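Local coordinates for protein profilin II (Homo sapiens, PDB 1D1J) that binds actin and poly-L-proline and, as a profilin, probably regulates the assembly of actin filaments, at residues Ala33-Gly37 / Val38-Ile42; Leu130-Tyr133 / Leu134-Asp138. All coordinates share one frame; numbering follows the deposited sequence.

In the fold
Both contacts are local, each within one unbroken piece of the profilin fold, an antiparallel sheet with helices packed on it. Contact 1, A33-I42, leaves one of the two outermost strands, 30-33, and leads to helix 44-51; contact 2, L130-D138, is the last turns of helix 120-136 and the residues that follow. Their centres lie 23 Å apart and their nearest atoms about 11 Å. Contact 1 rests on strands 16-23 and 108-114, whereas contact 2 packs against helix 4-10, probably at the poly-L-proline-binding surface that these two terminal helices form in profilins. Contact 2 also meets other subunits of the four-chain assembly, which leave contact 1 untouched.

Contact 1: Ala33-Gly37 / Val38-Ile42; sequences ATAGG and VFQSI
Between A33 and Q40, whose CA atoms come within 5.2 Å, the chain doubles back through a type II beta turn from T34 to G37 and then winds into a short 3-10 segment at F39 and Q40. The turn's own bond, G37 N to T34 O, is weak at 3.4 Å. G36 takes a positive phi of 89°, as the third residue of a type II turn does. The methyl of A33 points across the loop and meets the backbone at the start of the Q40 residue, with A33 CB 3.7 Å from Q40 CA; the same methyl also packs against F39, A33 CB to F39 CB 4.4 Å. A water bridges the two arms: it donates to T34 O at 2.6 Å and weakly accepts from Q40 N. This loop runs from the edge strand 30-33 of the profilin sheet to helix 44-51, and F39 anchors it, its side chain packing inward on A20, I111 and M113. E18 holds the start of the 3-10 segment, accepting from F39 N and, weakly, from V38 N, while T34 OG1 bonds to A19 N. Q40 reaches back alongside the turn because chi1 (-170°) swings CG away from the backbone N and the chain stays extended, placing Q40 CB 3.3 Å from G37 O and the amide group next to A35 and G36. Farther on, S41 N bonds to V38 O at 2.8 Å.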
# COMPACT_ATOMS: atom_id res chain seq x y z
N ALA A 33 -14.18 -15.16 14.08
CA ALA A 33 -14.30 -16.18 13.05
C ALA A 33 -15.74 -16.38 12.59
O ALA A 33 -16.68 -16.07 13.32
CB ALA A 33 -13.72 -17.51 13.55
N THR A 34 -15.88 -16.89 11.37
CA THR A 34 -17.18 -17.18 10.78
C THR A 34 -17.90 -18.17 11.70
O THR A 34 -17.30 -19.15 12.16
CB THR A 34 -17.04 -17.82 9.38
OG1 THR A 34 -16.64 -16.81 8.44
CG2 THR A 34 -18.35 -18.45 8.91
N ALA A 35 -19.16 -17.88 12.00
CA ALA A 35 -19.95 -18.74 12.86
C ALA A 35 -20.25 -20.03 12.10
O ALA A 35 -20.59 -19.99 10.92
CB ALA A 35 -21.24 -18.05 13.26
N GLY A 36 -20.05 -21.16 12.77
CA GLY A 36 -20.31 -22.45 12.15
C GLY A 36 -19.16 -23.08 11.39
O GLY A 36 -19.30 -24.20 10.88
N GLY A 37 -18.02 -22.40 11.30
CA GLY A 37 -16.89 -22.95 10.58
C GLY A 37 -15.83 -23.63 11.44
O GLY A 37 -15.94 -23.66 12.67
N VAL A 38 -14.79 -24.17 10.78
CA VAL A 38 -13.69 -24.83 11.48
C VAL A 38 -12.68 -23.82 12.05
O VAL A 38 -12.04 -24.10 13.06
CB VAL A 38 -12.95 -25.87 10.58
CG1 VAL A 38 -13.93 -26.90 10.05
CG2 VAL A 38 -12.20 -25.18 9.44
N PHE A 39 -12.55 -22.66 11.39
CA PHE A 39 -11.64 -21.59 11.83
C PHE A 39 -11.98 -21.16 13.25
O PHE A 39 -11.13 -20.69 14.01
CB PHE A 39 -11.76 -20.36 10.91
CG PHE A 39 -11.11 -20.53 9.56
CD1 PHE A 39 -10.55 -21.75 9.18
CD2 PHE A 39 -11.05 -19.46 8.67
CE1 PHE A 39 -9.95 -21.90 7.94
CE2 PHE A 39 -10.45 -19.60 7.43
CZ PHE A 39 -9.90 -20.82 7.06
N GLN A 40 -13.25 -21.31 13.58
CA GLN A 40 -13.83 -20.99 14.87
C GLN A 40 -13.27 -21.89 15.99
O GLN A 40 -13.32 -21.54 17.17
CB GLN A 40 -15.33 -21.18 14.75
CG GLN A 40 -16.17 -20.68 15.88
CD GLN A 40 -17.63 -20.79 15.54
OE1 GLN A 40 -18.38 -19.82 15.67
NE2 GLN A 40 -18.04 -21.96 15.05
N SER A 41 -12.74 -23.04 15.60
CA SER A 41 -12.17 -24.01 16.53
C SER A 41 -10.65 -24.12 16.44
O SER A 41 -10.09 -25.17 16.74
CB SER A 41 -12.77 -25.40 16.27
OG SER A 41 -14.18 -25.37 16.24
N ILE A 42 -9.98 -23.05 16.02
CA ILE A 42 -8.51 -23.07 15.91
C ILE A 42 -7.85 -23.07 17.30
O ILE A 42 -8.03 -22.14 18.09
CB ILE A 42 -7.97 -21.92 15.01
CG1 ILE A 42 -8.39 -22.15 13.56
CG2 ILE A 42 -6.45 -21.86 15.10
CD1 ILE A 42 -7.93 -21.08 12.59
O HOH W 1 -15.03 -20.25 11.36

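Contact 2: Leu130-Tyr133 / Leu134-Asp138; sequences LALY and LRRSD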
# COMPACT_ATOMS: atom_id res chain seq x y z
N LEU A 130 -5.24 -7.37 3.37
CA LEU A 130 -5.67 -6.99 4.72
C LEU A 130 -4.50 -6.91 5.69
O LEU A 130 -4.49 -6.05 6.57
CB LEU A 130 -6.74 -7.94 5.26
CG LEU A 130 -7.29 -7.48 6.62
CD1 LEU A 130 -7.88 -6.07 6.50
CD2 LEU A 130 -8.34 -8.47 7.14
N ALA A 131 -3.53 -7.81 5.53
CA ALA A 131 -2.33 -7.83 6.37
C ALA A 131 -1.51 -6.55 6.14
O ALA A 131 -1.05 -5.92 7.09
CB ALA A 131 -1.48 -9.07 6.07
N LEU A 132 -1.38 -6.17 4.87
CA LEU A 132 -0.64 -4.97 4.48
C LEU A 132 -1.32 -3.74 5.06
O LEU A 132 -0.65 -2.81 5.52
CB LEU A 132 -0.58 -4.85 2.95
CG LEU A 132 0.19 -3.66 2.38
CD1 LEU A 132 1.62 -3.69 2.88
CD2 LEU A 132 0.14 -3.68 0.85
N TYR A 133 -2.65 -3.73 5.03
CA TYR A 133 -3.41 -2.62 5.59
C TYR A 133 -3.13 -2.51 7.10
O TYR A 133 -2.83 -1.43 7.61
CB TYR A 133 -4.91 -2.80 5.31
CG TYR A 133 -5.76 -1.77 6.00
CD1 TYR A 133 -5.68 -0.42 5.65
CD2 TYR A 133 -6.60 -2.13 7.05
CE1 TYR A 133 -6.42 0.55 6.33
CE2 TYR A 133 -7.35 -1.17 7.74
CZ TYR A 133 -7.25 0.17 7.38
OH TYR A 133 -7.99 1.12 8.05
N LEU A 134 -3.20 -3.65 7.80
CA LEU A 134 -2.95 -3.68 9.24
C LEU A 134 -1.53 -3.25 9.62
O LEU A 134 -1.35 -2.50 10.58
CB LEU A 134 -3.29 -5.06 9.81
CG LEU A 134 -4.75 -5.49 9.67
CD1 LEU A 134 -4.94 -6.87 10.27
CD2 LEU A 134 -5.67 -4.48 10.33
N ARG A 135 -0.53 -3.72 8.87
CA ARG A 135 0.86 -3.35 9.12
C ARG A 135 1.08 -1.85 8.94
O ARG A 135 1.74 -1.20 9.76
CB ARG A 135 1.81 -4.09 8.18
CG ARG A 135 1.94 -5.57 8.42
CD ARG A 135 2.83 -6.18 7.36
NE ARG A 135 3.20 -7.56 7.64
CZ ARG A 135 4.00 -7.94 8.64
NH1 ARG A 135 4.51 -7.04 9.48
NH2 ARG A 135 4.32 -9.22 8.79
N ARG A 136 0.54 -1.30 7.85
CA ARG A 136 0.68 0.13 7.55
C ARG A 136 0.02 1.01 8.62
O ARG A 136 0.35 2.20 8.75
CB ARG A 136 0.12 0.44 6.16
CG ARG A 136 0.96 -0.11 5.02
CD ARG A 136 0.36 0.25 3.66
NE ARG A 136 0.18 1.69 3.50
CZ ARG A 136 0.78 2.43 2.57
NH1 ARG A 136 1.61 1.87 1.70
NH2 ARG A 136 0.56 3.73 2.52
N SER A 137 -0.92 0.44 9.36
CA SER A 137 -1.61 1.14 10.43
C SER A 137 -1.06 0.64 11.77
O SER A 137 -1.81 0.23 12.66
CB SER A 137 -3.12 0.88 10.33
OG SER A 137 -3.61 1.29 9.07
N ASP A 138 0.27 0.69 11.88
CA ASP A 138 1.05 0.25 13.06
C ASP A 138 0.44 0.48 14.44
O ASP A 138 0.35 -0.50 15.21
CB ASP A 138 2.47 0.84 12.99
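Over one face of the Y133 ring sits the hydroxyl of S137, its OG 4.0 Å above the plane and displaced toward the rim; L134 CD2 comes obliquely to Y133 CD2, 4.1 Å away, those two side chains crossing at about a right angle. The ring also stacks on Y133 of the second subunit. S137 OG donates to Y133 O at 3.2 Å. Earlier in the helix, R135 N to A131 O is 2.9 Å long with an N-H...O angle of 161°. L134 CG comes to 3.2 Å from L130 O, and its side chain continues onto Y6 of helix 4-10. R136 and L132 run side by side, with R136 CD 4.1 Å from L132 CG, before a bend at chi3 (56°) turns the guanidinium. Its NE and NH2 form salt bridges to E129 of the second and third subunits respectively. At this end of profilin's C-terminal helix the last i to i+4 bond, S137 N to Y133 O, is weak and is joined by the serine's own hydroxyl, so Y133 O takes two donors from one residue. Helices 4-10 and 120-136 probably form the poly-L-proline groove here, as in other profilins, and the Y133 stack would cover part of it.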